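PDB 6HXI: succinyl-CoA ligase (ADP-forming) subunit alpha from Methanosaeta concilii, which belongs to the CoA-ligase family, carries a helical citrate-synthase-type region in the same chain, and binds coenzyme A. Local coordinates for residues I454-R459 against V567-N573; K462-E466 against K560-D564; E198-I202 against H215-Y219; F9-A15 against T145-I151; C357-D361 against L391-K395. One frame throughout, in Å; residues are numbered along the deposited sequence.

Interaction 1. Residues I454-R459 against V567-N573; sequences IDDAAR and VRLGYLN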
# COMPACT_ATOMS: atom_id res chain seq x y z
N ILE B 454 -10.10 -16.87 -8.88
CA ILE B 454 -9.77 -18.07 -8.09
C ILE B 454 -10.88 -18.31 -7.10
O ILE B 454 -11.43 -19.40 -7.09
CB ILE B 454 -8.39 -18.03 -7.39
CG1 ILE B 454 -7.27 -17.78 -8.41
CG2 ILE B 454 -8.16 -19.36 -6.61
CD1 ILE B 454 -5.84 -17.64 -7.81
N ASP B 455 -11.23 -17.26 -6.37
CA ASP B 455 -12.31 -17.25 -5.35
C ASP B 455 -13.67 -17.44 -5.99
O ASP B 455 -14.44 -18.21 -5.47
CB ASP B 455 -12.34 -15.91 -4.64
CG ASP B 455 -11.93 -16.02 -3.19
OD1 ASP B 455 -11.88 -17.14 -2.70
OD2 ASP B 455 -11.67 -14.98 -2.58
N ASP B 456 -13.95 -16.71 -7.06
CA ASP B 456 -15.23 -16.77 -7.78
C ASP B 456 -15.48 -18.16 -8.28
O ASP B 456 -16.61 -18.60 -8.15
CB ASP B 456 -15.31 -15.82 -8.98
CG ASP B 456 -15.28 -14.33 -8.73
OD1 ASP B 456 -15.54 -13.92 -7.58
OD2 ASP B 456 -15.01 -13.57 -9.70
N ALA B 457 -14.43 -18.84 -8.84
CA ALA B 457 -14.57 -20.22 -9.36
C ALA B 457 -14.86 -21.17 -8.23
O ALA B 457 -15.80 -21.96 -8.34
CB ALA B 457 -13.32 -20.67 -10.10
N ALA B 458 -14.09 -21.09 -7.13
CA ALA B 458 -14.35 -21.91 -5.95
C ALA B 458 -15.82 -21.74 -5.48
O ALA B 458 -16.52 -22.72 -5.35
CB ALA B 458 -13.37 -21.58 -4.83
N ARG B 459 -16.27 -20.49 -5.35
CA ARG B 459 -17.60 -20.07 -4.92
C ARG B 459 -18.72 -20.62 -5.81
O ARG B 459 -19.58 -21.34 -5.32
CB ARG B 459 -17.63 -18.53 -4.95
CG ARG B 459 -18.74 -17.85 -4.17
CD ARG B 459 -18.22 -16.62 -3.41
NE ARG B 459 -17.29 -15.80 -4.18
CZ ARG B 459 -16.33 -15.05 -3.64
NH1 ARG B 459 -15.54 -14.32 -4.42
NH2 ARG B 459 -16.16 -15.02 -2.33
N VAL B 567 -13.70 -19.64 1.54
CA VAL B 567 -13.97 -18.97 0.26
C VAL B 567 -14.34 -17.50 0.50
O VAL B 567 -13.78 -16.61 -0.16
CB VAL B 567 -15.05 -19.72 -0.58
CG1 VAL B 567 -15.32 -18.99 -1.89
CG2 VAL B 567 -14.67 -21.18 -0.82
N ARG B 568 -15.28 -17.26 1.43
CA ARG B 568 -15.79 -15.95 1.84
C ARG B 568 -14.68 -15.00 2.35
O ARG B 568 -14.69 -13.82 1.98
CB ARG B 568 -16.87 -16.15 2.93
CG ARG B 568 -17.60 -14.87 3.38
CD ARG B 568 -18.72 -15.18 4.37
NE ARG B 568 -18.22 -15.67 5.66
CZ ARG B 568 -18.38 -16.91 6.11
NH1 ARG B 568 -19.04 -17.81 5.38
NH2 ARG B 568 -17.89 -17.26 7.29
N LEU B 569 -13.75 -15.49 3.21
CA LEU B 569 -12.70 -14.66 3.81
C LEU B 569 -11.52 -14.33 2.88
O LEU B 569 -10.73 -13.44 3.20
CB LEU B 569 -12.20 -15.22 5.15
CG LEU B 569 -13.24 -15.32 6.29
CD1 LEU B 569 -12.55 -15.59 7.62
CD2 LEU B 569 -14.09 -14.05 6.42
N GLY B 570 -11.44 -14.98 1.73
CA GLY B 570 -10.43 -14.66 0.73
C GLY B 570 -9.06 -15.24 0.98
O GLY B 570 -8.07 -14.65 0.55
N TYR B 571 -9.00 -16.43 1.61
CA TYR B 571 -7.77 -17.18 1.84
C TYR B 571 -7.05 -17.39 0.52
O TYR B 571 -5.83 -17.25 0.44
CB TYR B 571 -8.12 -18.55 2.40
CG TYR B 571 -8.48 -18.60 3.87
CD1 TYR B 571 -9.69 -18.08 4.32
CD2 TYR B 571 -7.68 -19.27 4.78
CE1 TYR B 571 -10.07 -18.21 5.66
CE2 TYR B 571 -8.06 -19.41 6.11
CZ TYR B 571 -9.24 -18.85 6.56
OH TYR B 571 -9.62 -18.98 7.87
N LEU B 572 -7.82 -17.64 -0.52
CA LEU B 572 -7.37 -17.89 -1.90
C LEU B 572 -6.77 -16.67 -2.55
O LEU B 572 -5.81 -16.81 -3.30
CB LEU B 572 -8.52 -18.49 -2.73
CG LEU B 572 -8.59 -20.04 -2.75
CD1 LEU B 572 -8.42 -20.65 -1.40
CD2 LEU B 572 -9.89 -20.51 -3.37
N ASN B 573 -7.25 -15.44 -2.21
CA ASN B 573 -6.63 -14.22 -2.68
C ASN B 573 -5.26 -14.06 -2.02
O ASN B 573 -4.34 -13.59 -2.67
CB ASN B 573 -7.50 -12.98 -2.41
CG ASN B 573 -8.63 -12.88 -3.38
OD1 ASN B 573 -9.64 -13.58 -3.25
ND2 ASN B 573 -8.44 -12.10 -4.44
O HOH W 1 -10.88 -18.12 -0.45

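Interaction 2. Residues K462-E466 against K560-D564; sequences KRAQE and KEEID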
# COMPACT_ATOMS: atom_id res chain seq x y z
N LYS B 462 -18.66 -24.64 -6.28
CA LYS B 462 -19.08 -25.30 -5.03
C LYS B 462 -20.62 -25.23 -4.88
O LYS B 462 -21.26 -26.24 -4.63
CB LYS B 462 -18.37 -24.66 -3.81
CG LYS B 462 -18.40 -25.53 -2.58
CD LYS B 462 -18.27 -24.76 -1.28
CE LYS B 462 -18.43 -25.75 -0.16
NZ LYS B 462 -19.27 -25.26 0.95
N ARG B 463 -21.20 -24.04 -5.07
CA ARG B 463 -22.64 -23.79 -4.98
C ARG B 463 -23.43 -24.67 -5.97
O ARG B 463 -24.34 -25.38 -5.56
CB ARG B 463 -22.94 -22.29 -5.16
CG ARG B 463 -24.43 -21.94 -5.20
CD ARG B 463 -24.70 -20.58 -5.81
NE ARG B 463 -24.15 -20.44 -7.17
CZ ARG B 463 -24.76 -20.84 -8.29
NH1 ARG B 463 -25.95 -21.42 -8.24
NH2 ARG B 463 -24.17 -20.67 -9.46
N ALA B 464 -23.05 -24.68 -7.24
CA ALA B 464 -23.73 -25.48 -8.25
C ALA B 464 -23.76 -26.95 -7.87
O ALA B 464 -24.83 -27.54 -7.82
CB ALA B 464 -23.06 -25.30 -9.60
N GLN B 465 -22.59 -27.52 -7.54
CA GLN B 465 -22.41 -28.91 -7.18
C GLN B 465 -23.12 -29.26 -5.87
O GLN B 465 -23.66 -30.35 -5.78
CB GLN B 465 -20.91 -29.22 -7.12
CG GLN B 465 -20.55 -30.70 -7.15
CD GLN B 465 -20.07 -31.26 -5.84
OE1 GLN B 465 -19.76 -30.55 -4.88
NE2 GLN B 465 -19.97 -32.57 -5.79
N GLU B 466 -23.16 -28.33 -4.90
CA GLU B 466 -23.82 -28.52 -3.59
C GLU B 466 -25.35 -28.56 -3.75
O GLU B 466 -25.99 -29.54 -3.37
CB GLU B 466 -23.49 -27.38 -2.60
CG GLU B 466 -22.29 -27.57 -1.70
CD GLU B 466 -22.01 -26.36 -0.83
OE1 GLU B 466 -21.69 -26.55 0.36
OE2 GLU B 466 -22.13 -25.22 -1.33
N LYS B 560 -18.88 -28.20 5.81
CA LYS B 560 -19.35 -27.42 4.64
C LYS B 560 -19.23 -25.91 4.90
O LYS B 560 -18.74 -25.19 4.04
CB LYS B 560 -20.81 -27.77 4.32
CG LYS B 560 -21.03 -28.58 3.06
CD LYS B 560 -22.51 -28.95 2.99
CE LYS B 560 -22.98 -29.43 1.64
NZ LYS B 560 -24.44 -29.70 1.66
N GLU B 561 -19.63 -25.46 6.12
CA GLU B 561 -19.61 -24.08 6.63
C GLU B 561 -18.17 -23.53 6.68
O GLU B 561 -17.93 -22.42 6.18
CB GLU B 561 -20.20 -24.02 8.05
CG GLU B 561 -21.71 -24.16 8.15
CD GLU B 561 -22.28 -23.84 9.53
OE1 GLU B 561 -21.91 -24.54 10.51
OE2 GLU B 561 -23.11 -22.90 9.64
N GLU B 562 -17.24 -24.31 7.29
CA GLU B 562 -15.82 -23.98 7.38
C GLU B 562 -15.24 -23.70 5.99
O GLU B 562 -14.53 -22.71 5.81
CB GLU B 562 -15.05 -25.11 8.04
CG GLU B 562 -15.20 -25.15 9.55
CD GLU B 562 -14.45 -26.31 10.18
OE1 GLU B 562 -15.04 -27.41 10.25
OE2 GLU B 562 -13.26 -26.14 10.53
N ILE B 563 -15.58 -24.55 5.02
CA ILE B 563 -15.15 -24.42 3.63
C ILE B 563 -15.75 -23.13 3.03
O ILE B 563 -15.01 -22.34 2.43
CB ILE B 563 -15.47 -25.71 2.84
CG1 ILE B 563 -14.59 -26.87 3.38
CG2 ILE B 563 -15.24 -25.52 1.35
CD1 ILE B 563 -14.97 -28.22 3.01
N ASP B 564 -17.04 -22.87 3.29
CA ASP B 564 -17.69 -21.65 2.79
C ASP B 564 -17.01 -20.39 3.35
O ASP B 564 -16.79 -19.42 2.61
CB ASP B 564 -19.21 -21.67 3.07
CG ASP B 564 -20.06 -22.36 2.02
OD1 ASP B 564 -19.63 -22.43 0.83
OD2 ASP B 564 -21.17 -22.83 2.37
O HOH W 2 -23.06 -25.32 2.39

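Interaction 3. Residues E198-I202 against H215-Y219; sequences EGVAI and HILRY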
# COMPACT_ATOMS: atom_id res chain seq x y z
N GLU B 198 23.82 13.53 55.00
CA GLU B 198 24.46 13.08 53.78
C GLU B 198 25.11 11.70 53.99
O GLU B 198 25.58 11.39 55.08
CB GLU B 198 25.53 14.11 53.38
CG GLU B 198 26.04 14.00 51.97
CD GLU B 198 26.93 15.15 51.56
OE1 GLU B 198 28.15 15.08 51.84
OE2 GLU B 198 26.42 16.13 50.97
N GLY B 199 25.15 10.91 52.93
CA GLY B 199 25.77 9.59 52.93
C GLY B 199 26.52 9.32 51.64
O GLY B 199 26.00 9.64 50.57
N VAL B 200 27.73 8.76 51.71
CA VAL B 200 28.54 8.47 50.51
C VAL B 200 29.17 7.08 50.59
O VAL B 200 29.69 6.70 51.64
CB VAL B 200 29.64 9.57 50.24
CG1 VAL B 200 30.59 9.16 49.10
CG2 VAL B 200 29.03 10.94 49.95
N ALA B 201 29.13 6.31 49.48
CA ALA B 201 29.84 5.04 49.41
C ALA B 201 31.02 5.30 48.44
O ALA B 201 30.80 5.73 47.30
CB ALA B 201 28.93 3.94 48.89
N ILE B 202 32.26 5.12 48.90
CA ILE B 202 33.43 5.40 48.05
C ILE B 202 33.75 4.24 47.06
O ILE B 202 34.62 4.40 46.20
CB ILE B 202 34.68 5.83 48.86
CG1 ILE B 202 35.15 4.73 49.84
CG2 ILE B 202 34.43 7.16 49.57
CD1 ILE B 202 36.69 4.68 50.06
N HIS B 215 35.57 12.92 52.31
CA HIS B 215 34.18 13.11 52.70
C HIS B 215 34.05 13.40 54.18
O HIS B 215 33.30 14.31 54.51
CB HIS B 215 33.29 11.96 52.24
CG HIS B 215 33.46 11.66 50.78
ND1 HIS B 215 32.91 12.48 49.81
CD2 HIS B 215 34.19 10.69 50.17
CE1 HIS B 215 33.30 11.98 48.64
NE2 HIS B 215 34.06 10.90 48.81
N ILE B 216 34.81 12.70 55.07
CA ILE B 216 34.78 12.94 56.52
C ILE B 216 35.18 14.38 56.85
O ILE B 216 34.56 15.02 57.72
CB ILE B 216 35.57 11.87 57.35
CG1 ILE B 216 34.86 10.50 57.28
CG2 ILE B 216 35.74 12.31 58.82
CD1 ILE B 216 35.60 9.30 57.89
N LEU B 217 36.19 14.91 56.12
CA LEU B 217 36.68 16.29 56.29
C LEU B 217 35.64 17.32 55.88
O LEU B 217 35.57 18.37 56.49
CB LEU B 217 38.02 16.54 55.59
CG LEU B 217 39.24 15.86 56.18
CD1 LEU B 217 40.48 16.18 55.37
CD2 LEU B 217 39.44 16.25 57.64
N ARG B 218 34.81 17.00 54.86
CA ARG B 218 33.72 17.87 54.43
C ARG B 218 32.64 17.90 55.53
O ARG B 218 32.07 18.96 55.77
CB ARG B 218 33.08 17.38 53.14
CG ARG B 218 33.87 17.62 51.86
CD ARG B 218 33.02 17.34 50.62
NE ARG B 218 32.43 16.00 50.62
CZ ARG B 218 31.17 15.72 50.95
NH1 ARG B 218 30.36 16.69 51.36
NH2 ARG B 218 30.73 14.48 50.92
N TYR B 219 32.33 16.74 56.15
CA TYR B 219 31.33 16.66 57.22
C TYR B 219 31.77 17.47 58.43
O TYR B 219 30.91 18.03 59.12
CB TYR B 219 31.07 15.20 57.63
CG TYR B 219 30.66 14.26 56.53
CD1 TYR B 219 30.02 14.72 55.38
CD2 TYR B 219 30.85 12.88 56.65
CE1 TYR B 219 29.63 13.85 54.37
CE2 TYR B 219 30.45 12.00 55.65
CZ TYR B 219 29.83 12.49 54.51
OH TYR B 219 29.43 11.62 53.52

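Interaction 4. Residues F9-A15 against T145-I151; sequences FDINTKA and TAGAFRI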
# COMPACT_ATOMS: atom_id res chain seq x y z
N PHE B 9 26.35 18.15 47.28
CA PHE B 9 25.05 18.36 46.63
C PHE B 9 24.09 19.06 47.51
O PHE B 9 24.04 18.80 48.71
CB PHE B 9 24.37 17.05 46.25
CG PHE B 9 25.27 15.94 45.83
CD1 PHE B 9 25.98 16.01 44.64
CD2 PHE B 9 25.40 14.80 46.62
CE1 PHE B 9 26.82 14.97 44.25
CE2 PHE B 9 26.24 13.76 46.23
CZ PHE B 9 26.96 13.86 45.05
N ASP B 10 23.24 19.86 46.90
CA ASP B 10 22.16 20.54 47.58
C ASP B 10 20.87 20.42 46.76
O ASP B 10 20.83 19.70 45.75
CB ASP B 10 22.52 22.01 47.93
CG ASP B 10 22.99 22.88 46.77
OD1 ASP B 10 22.35 22.85 45.68
OD2 ASP B 10 23.96 23.66 46.98
N ILE B 11 19.84 21.13 47.20
CA ILE B 11 18.53 21.14 46.58
C ILE B 11 18.56 21.87 45.23
O ILE B 11 17.59 21.77 44.48
CB ILE B 11 17.50 21.69 47.61
CG1 ILE B 11 16.07 21.20 47.28
CG2 ILE B 11 17.59 23.21 47.78
CD1 ILE B 11 15.20 20.79 48.48
N ASN B 12 19.67 22.57 44.90
CA ASN B 12 19.81 23.26 43.61
C ASN B 12 20.76 22.54 42.63
O ASN B 12 20.96 23.01 41.51
CB ASN B 12 20.21 24.73 43.80
CG ASN B 12 19.22 25.52 44.62
OD1 ASN B 12 18.07 25.73 44.21
ND2 ASN B 12 19.65 25.95 45.80
N THR B 13 21.31 21.38 43.05
CA THR B 13 22.20 20.54 42.23
C THR B 13 21.48 20.03 40.97
O THR B 13 20.39 19.48 41.05
CB THR B 13 22.74 19.40 43.07
OG1 THR B 13 23.56 19.95 44.09
CG2 THR B 13 23.53 18.39 42.27
N LYS B 14 22.12 20.24 39.83
CA LYS B 14 21.70 19.80 38.50
C LYS B 14 22.77 18.84 37.97
O LYS B 14 23.98 19.04 38.18
CB LYS B 14 21.49 21.00 37.57
CG LYS B 14 20.23 21.80 37.88
CD LYS B 14 18.96 21.07 37.46
CE LYS B 14 17.78 22.00 37.42
NZ LYS B 14 16.64 21.41 36.67
N ALA B 15 22.32 17.77 37.35
CA ALA B 15 23.19 16.69 36.92
C ALA B 15 22.92 16.17 35.51
O ALA B 15 21.84 16.38 34.96
CB ALA B 15 23.06 15.52 37.91
N THR B 145 22.35 13.37 49.56
CA THR B 145 22.09 14.41 50.56
C THR B 145 20.58 14.26 50.79
O THR B 145 19.80 14.44 49.84
CB THR B 145 22.48 15.83 50.08
OG1 THR B 145 23.86 15.87 49.72
CG2 THR B 145 22.21 16.90 51.14
N ALA B 146 20.19 13.86 52.00
CA ALA B 146 18.79 13.66 52.36
C ALA B 146 17.97 14.93 52.15
O ALA B 146 18.38 16.01 52.53
CB ALA B 146 18.69 13.18 53.78
N GLY B 147 16.86 14.78 51.46
CA GLY B 147 15.97 15.88 51.11
C GLY B 147 16.46 16.81 50.03
O GLY B 147 15.81 17.82 49.77
N ALA B 148 17.59 16.49 49.35
CA ALA B 148 18.17 17.37 48.33
C ALA B 148 18.54 16.71 46.99
O ALA B 148 18.10 17.20 45.95
CB ALA B 148 19.37 18.09 48.90
N PHE B 149 19.36 15.65 46.99
CA PHE B 149 19.83 15.00 45.76
C PHE B 149 20.22 13.56 46.01
O PHE B 149 20.79 13.25 47.06
CB PHE B 149 21.05 15.78 45.18
CG PHE B 149 21.64 15.27 43.88
CD1 PHE B 149 21.14 15.71 42.66
CD2 PHE B 149 22.70 14.38 43.88
CE1 PHE B 149 21.68 15.25 41.45
CE2 PHE B 149 23.24 13.90 42.67
CZ PHE B 149 22.72 14.34 41.46
N ARG B 150 20.00 12.70 45.00
CA ARG B 150 20.44 11.31 45.06
C ARG B 150 21.26 10.98 43.81
O ARG B 150 20.92 11.43 42.70
CB ARG B 150 19.24 10.35 45.24
CG ARG B 150 18.81 9.63 43.98
CD ARG B 150 17.43 9.03 44.08
NE ARG B 150 17.49 7.68 44.59
CZ ARG B 150 16.45 6.87 44.74
NH1 ARG B 150 16.61 5.68 45.26
NH2 ARG B 150 15.23 7.28 44.39
N ILE B 151 22.30 10.16 43.97
CA ILE B 151 23.10 9.70 42.83
C ILE B 151 22.46 8.40 42.32
O ILE B 151 22.48 7.40 43.05
CB ILE B 151 24.59 9.48 43.16
CG1 ILE B 151 25.27 10.79 43.57
CG2 ILE B 151 25.29 8.85 41.96
CD1 ILE B 151 26.56 10.58 44.39

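Interaction 5. Residues C357-D361 against L391-K395; sequences CTISD and LWFKK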
# COMPACT_ATOMS: atom_id res chain seq x y z
N CYS B 357 -5.14 -13.82 19.80
CA CYS B 357 -4.29 -14.41 18.78
C CYS B 357 -4.36 -15.94 18.95
O CYS B 357 -4.02 -16.47 20.01
CB CYS B 357 -2.84 -13.93 18.87
SG CYS B 357 -1.79 -14.57 17.52
N THR B 358 -4.81 -16.63 17.92
CA THR B 358 -4.88 -18.08 18.02
C THR B 358 -3.84 -18.75 17.11
O THR B 358 -3.82 -19.96 17.09
CB THR B 358 -6.31 -18.56 17.62
OG1 THR B 358 -6.44 -18.41 16.22
CG2 THR B 358 -7.45 -17.82 18.35
N ILE B 359 -3.03 -18.01 16.33
CA ILE B 359 -2.17 -18.67 15.33
C ILE B 359 -0.68 -18.75 15.68
O ILE B 359 0.03 -19.54 15.08
CB ILE B 359 -2.37 -18.02 13.93
CG1 ILE B 359 -1.94 -16.55 13.89
CG2 ILE B 359 -3.81 -18.20 13.44
CD1 ILE B 359 -1.41 -16.10 12.56
N SER B 360 -0.18 -17.91 16.56
CA SER B 360 1.24 -17.90 16.85
C SER B 360 1.48 -17.28 18.18
O SER B 360 0.69 -16.47 18.63
CB SER B 360 2.02 -17.15 15.77
OG SER B 360 1.62 -15.79 15.85
N ASP B 361 2.59 -17.60 18.79
CA ASP B 361 2.94 -17.14 20.12
C ASP B 361 4.44 -17.05 20.25
O ASP B 361 5.14 -18.08 20.22
CB ASP B 361 2.34 -18.12 21.17
CG ASP B 361 2.45 -17.65 22.61
OD1 ASP B 361 3.13 -16.63 22.85
OD2 ASP B 361 1.85 -18.32 23.49
N LEU B 391 -0.40 -21.63 10.10
CA LEU B 391 -0.68 -20.19 10.28
C LEU B 391 -1.98 -19.71 9.69
O LEU B 391 -2.56 -18.78 10.24
CB LEU B 391 0.50 -19.37 9.76
CG LEU B 391 1.78 -19.55 10.62
CD1 LEU B 391 2.94 -18.84 10.01
CD2 LEU B 391 1.56 -19.06 12.08
N TRP B 392 -2.46 -20.31 8.58
CA TRP B 392 -3.72 -19.88 7.98
C TRP B 392 -4.89 -20.81 8.33
O TRP B 392 -5.99 -20.32 8.53
CB TRP B 392 -3.64 -19.78 6.44
CG TRP B 392 -2.65 -18.80 5.88
CD1 TRP B 392 -1.66 -18.14 6.55
CD2 TRP B 392 -2.48 -18.49 4.50
NE1 TRP B 392 -0.87 -17.44 5.67
CE2 TRP B 392 -1.35 -17.65 4.39
CE3 TRP B 392 -3.17 -18.87 3.32
CZ2 TRP B 392 -0.90 -17.15 3.16
CZ3 TRP B 392 -2.76 -18.32 2.10
CH2 TRP B 392 -1.62 -17.51 2.03
N PHE B 393 -4.71 -22.14 8.31
CA PHE B 393 -5.88 -23.02 8.53
C PHE B 393 -5.89 -23.64 9.89
O PHE B 393 -6.87 -24.31 10.23
CB PHE B 393 -6.02 -24.08 7.43
CG PHE B 393 -5.96 -23.53 6.03
CD1 PHE B 393 -4.74 -23.33 5.39
CD2 PHE B 393 -7.12 -23.23 5.34
CE1 PHE B 393 -4.68 -22.79 4.10
CE2 PHE B 393 -7.06 -22.70 4.04
CZ PHE B 393 -5.84 -22.48 3.44
N LYS B 394 -4.83 -23.39 10.68
CA LYS B 394 -4.61 -23.99 12.01
C LYS B 394 -4.70 -25.52 11.92
O LYS B 394 -5.40 -26.16 12.70
CB LYS B 394 -5.54 -23.36 13.07
CG LYS B 394 -5.17 -21.92 13.39
CD LYS B 394 -5.88 -21.39 14.62
CE LYS B 394 -7.35 -21.21 14.39
NZ LYS B 394 -8.08 -20.98 15.66
N LYS B 395 -4.06 -26.09 10.87
CA LYS B 395 -4.06 -27.52 10.61
C LYS B 395 -2.68 -28.05 10.32
O LYS B 395 -1.88 -27.41 9.68
CB LYS B 395 -4.95 -27.88 9.40
CG LYS B 395 -6.43 -27.57 9.56
CD LYS B 395 -7.12 -28.56 10.47
CE LYS B 395 -8.32 -27.91 11.13
NZ LYS B 395 -9.34 -27.50 10.14

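Interaction 1. Residues I454-R459 against V567-N573
Asp455 reaches the backbone of the facing segment through a shared water: water 1 lies 2.7 Å from Asp455 OD1, to which it probably donates, and accepts from Leu572 N at 3.1 Å. The same carboxylate oxygen also lies 3.2 Å from Val567 O, although both are acceptors and nothing bonds them directly. By way of the water, the buried carboxylate is relayed to the first turn of helix 571-594. It faces the joint where two helices are separated by the single residue Gly570. This glycine, with positive phi, closes helix 560-569 in a Schellman motif and at once serves as N-cap residue of helix 571-594, and Asp455 OD2 rests 3.5 Å from Gly570 CA. Apolar contacts accompany this polar centre. Leu572 CD2 inserts between two residues one helical turn apart, 3.8 Å from Ile454 CG2 and 3.9 Å from Ala458 CB. With Ile454 CG2 anti to the backbone N, that methyl faces the leucine branch. Val567 divides its two methyls: CG1 lies 3.8 Å from the carbonyl oxygen Asp455 O, and CG2 approaches Ala458 CB at 4.2 Å. Helix 540-555 covers the apolar side, with Ile544 against Ile454, Phe548 against Leu572 and Ile549 against Val567. Tyr571 leads away from helix 453-466 to meet the ring of Phe393, and its OH bonds Arg593 of the second subunit, so the junction of helices 560-569 and 571-594 also borders a subunit interface.

Interaction 2. Residues K462-E466 against K560-D564
Lys462, Glu466 and Asp564 form a salt-bridge network between two nearly antiparallel helices, 453-466 and 560-569, whose short segments keep their axes 12.9 Å apart, a distance spanned by long side chains. Lys462 crosses the gap almost fully extended and turns only at its last bond (chi4 -138°), which places NZ among three oxygens. Asp564 comes obliquely across the lysine chain and offers OD1 at 2.9 Å from Lys462 NZ, in a weak bond that is part of the salt bridge. Glu466, one turn further along the same helix, presents OE1 to Lys462 NZ at 2.8 Å, the amine sitting well above the carboxylate plane (50° out of it). The third oxygen is Lys560 O, 3.1 Å from Lys462 NZ; the amine approaches it tilted 33° from the carbonyl plane, while Asp564 N uses the same oxygen in the helical bond. Lys462 CE rests on Ile563 CG2 at 3.5 Å, and both residues lean on Ile549 of helix 540-555. Glu466 and Lys560 run toward each other from opposite directions, with Glu466 OE1 beside Lys560 CE at 3.4 Å. Between the two carboxylates, water 2 donates to Glu466 OE1 at 2.7 Å and to Asp564 OD2 at 3.1 Å.

Interaction 3. Residues E198-I202 against H215-Y219
Val200 meets three residues of the facing helix, His215, Arg218 and Tyr219. Its CB already lies 3.9 Å from Tyr219 OH, which is bonded to Phe174 O of the adjacent strand. CG1, placed anti to the backbone N (chi1 172°), sits over the face of the His215 imidazole in a CH-pi contact, 3.9 Å from the ring centroid and 7° off its normal. CG2 packs against Tyr219 OH at 3.7 Å and against the edge of the Arg218 guanidinium, 4.0 Å from Arg218 NH2. Two residues earlier, Glu198 OE1 forms an end-on salt bridge with Arg218, whose NH1 and NH2 share the one oxygen, each at 2.8 Å and nearly in the guanidinium plane. Arg218 NH2 also bonds His215 ND1 at 3.2 Å, almost straight (167°), and NH1 reaches Tyr6 O, which fixes the rotation of the guanidinium. His215 NE2 is held by Ser210 OG. The strand and helix run antiparallel with axes 10.4 Å apart. This is one half of a beta-alpha-beta crossover: helix 212-221 carries the chain from strand 196-201 past strand 172-176 to strand 227-233, all parallel, as in alpha/beta CoA-ligase domains.

Interaction 4. Residues F9-A15 against T145-I151
Phe9 and Phe149 form the apolar centre, their rings meeting obliquely with centroids 4.8 Å apart and planes at 35°, and Phe149 CD2 lies over one face of Phe9, near its rim. Ile151 extends the patch, its CD1 3.4 Å from Phe9 CZ. Ala15 CB meets the edge of the other ring, 3.8 Å from Phe149 CZ. In a CH-pi contact, Thr13 CG2 lies over a face of Phe149, 3.9 Å from the centroid and 21° off the normal. Among polar contacts, the same threonine, with OG1 beside its backbone N (chi1 -65°), accepts from Asp10 N at 2.8 Å. Asp10 OD1 accepts from Asn12 N in an Asx turn that overlaps the start of the type I turn from Asp10 to Thr13. Thr145 OG1 lies 3.1 Å from Phe9 O but is hydrogen-bonded to Glu198 OE2, which leaves unsettled whether its proton serves Phe9 O. Ala148 and Phe149 both face Thr145 in a classic beta bulge, and Ala148 CB touches the peptide between Asp10 and Ile11. Local hydrogen bonds thus shape each loop, while aromatic and methyl packing joins the loop before strand 15-18 of one mixed sheet to edge strand 149-150 of the other.

Interaction 5. Residues C357-D361 against L391-K395
Lys394 and Thr358 meet through a lysine side chain bent once, at chi3, where the C-terminal end of helix 383-393 adjoins edge strand 360-361 of a small antiparallel three-stranded sheet. Lys394 is the first residue to leave helical conformation after that helix, taking a positive phi of 53°, and its CB points at the loop 358-359. The bend at chi3 (-70°) brings NZ to Thr358 OG1, to which it donates at 3.1 Å; CD lies beside the same oxygen, 3.4 Å from Thr358 OG1. Thr358 OG1 is also bonded to Asp590 OD1 of the second subunit, so the hydroxyl links lysine and carboxylate across the interface. Ile359 has CG1 between the backbone N and the carbonyl carbon (chi1 63°). The branch methyl CG2 and the terminal CD1 both border one carbonyl: Ile359 CG2 is 3.5 Å and Ile359 CD1 3.7 Å from Leu391 O. Lys394 CG passes across the first of these methyls, 4.0 Å from Ile359 CG2. Leu391 returns the arrangement, its CD2 3.4 Å from Ile359 O and 4.2 Å from Ser360 CB. Cys357 pairs in a parallel ladder with a strand of a third subunit. Chemically, then, one lysine hydrogen bond and a set of aliphatic contacts join loop to helix end, while Thr358 and Ser360, the latter through Asp414 of the second subunit, are also tied to the neighbouring chain.

The five contacts fall into two groups, on opposite sides of the chain's centre. Interactions 3 and 4 belong to the alpha/beta part and join where Glu198 OE2 bonds Thr145 OG1; both are buried, interaction 3 around an internal ion pair and interaction 4 around aromatic rings. Interactions 1 and 2 share helices 453-466 and 560-569: the first is buried and uses methyls and a water, the second is partly buried and relies on charge. Interaction 5, buried among subunits, touches interaction 1 through Tyr571, which also meets the backbone oxygen of Trp392, and both reach the second subunit. Ion pairs thus occur both in buried interaction 3 and in partly buried interaction 2, whereas interaction 4 depends mainly on apolar packing and interaction 5 is mixed.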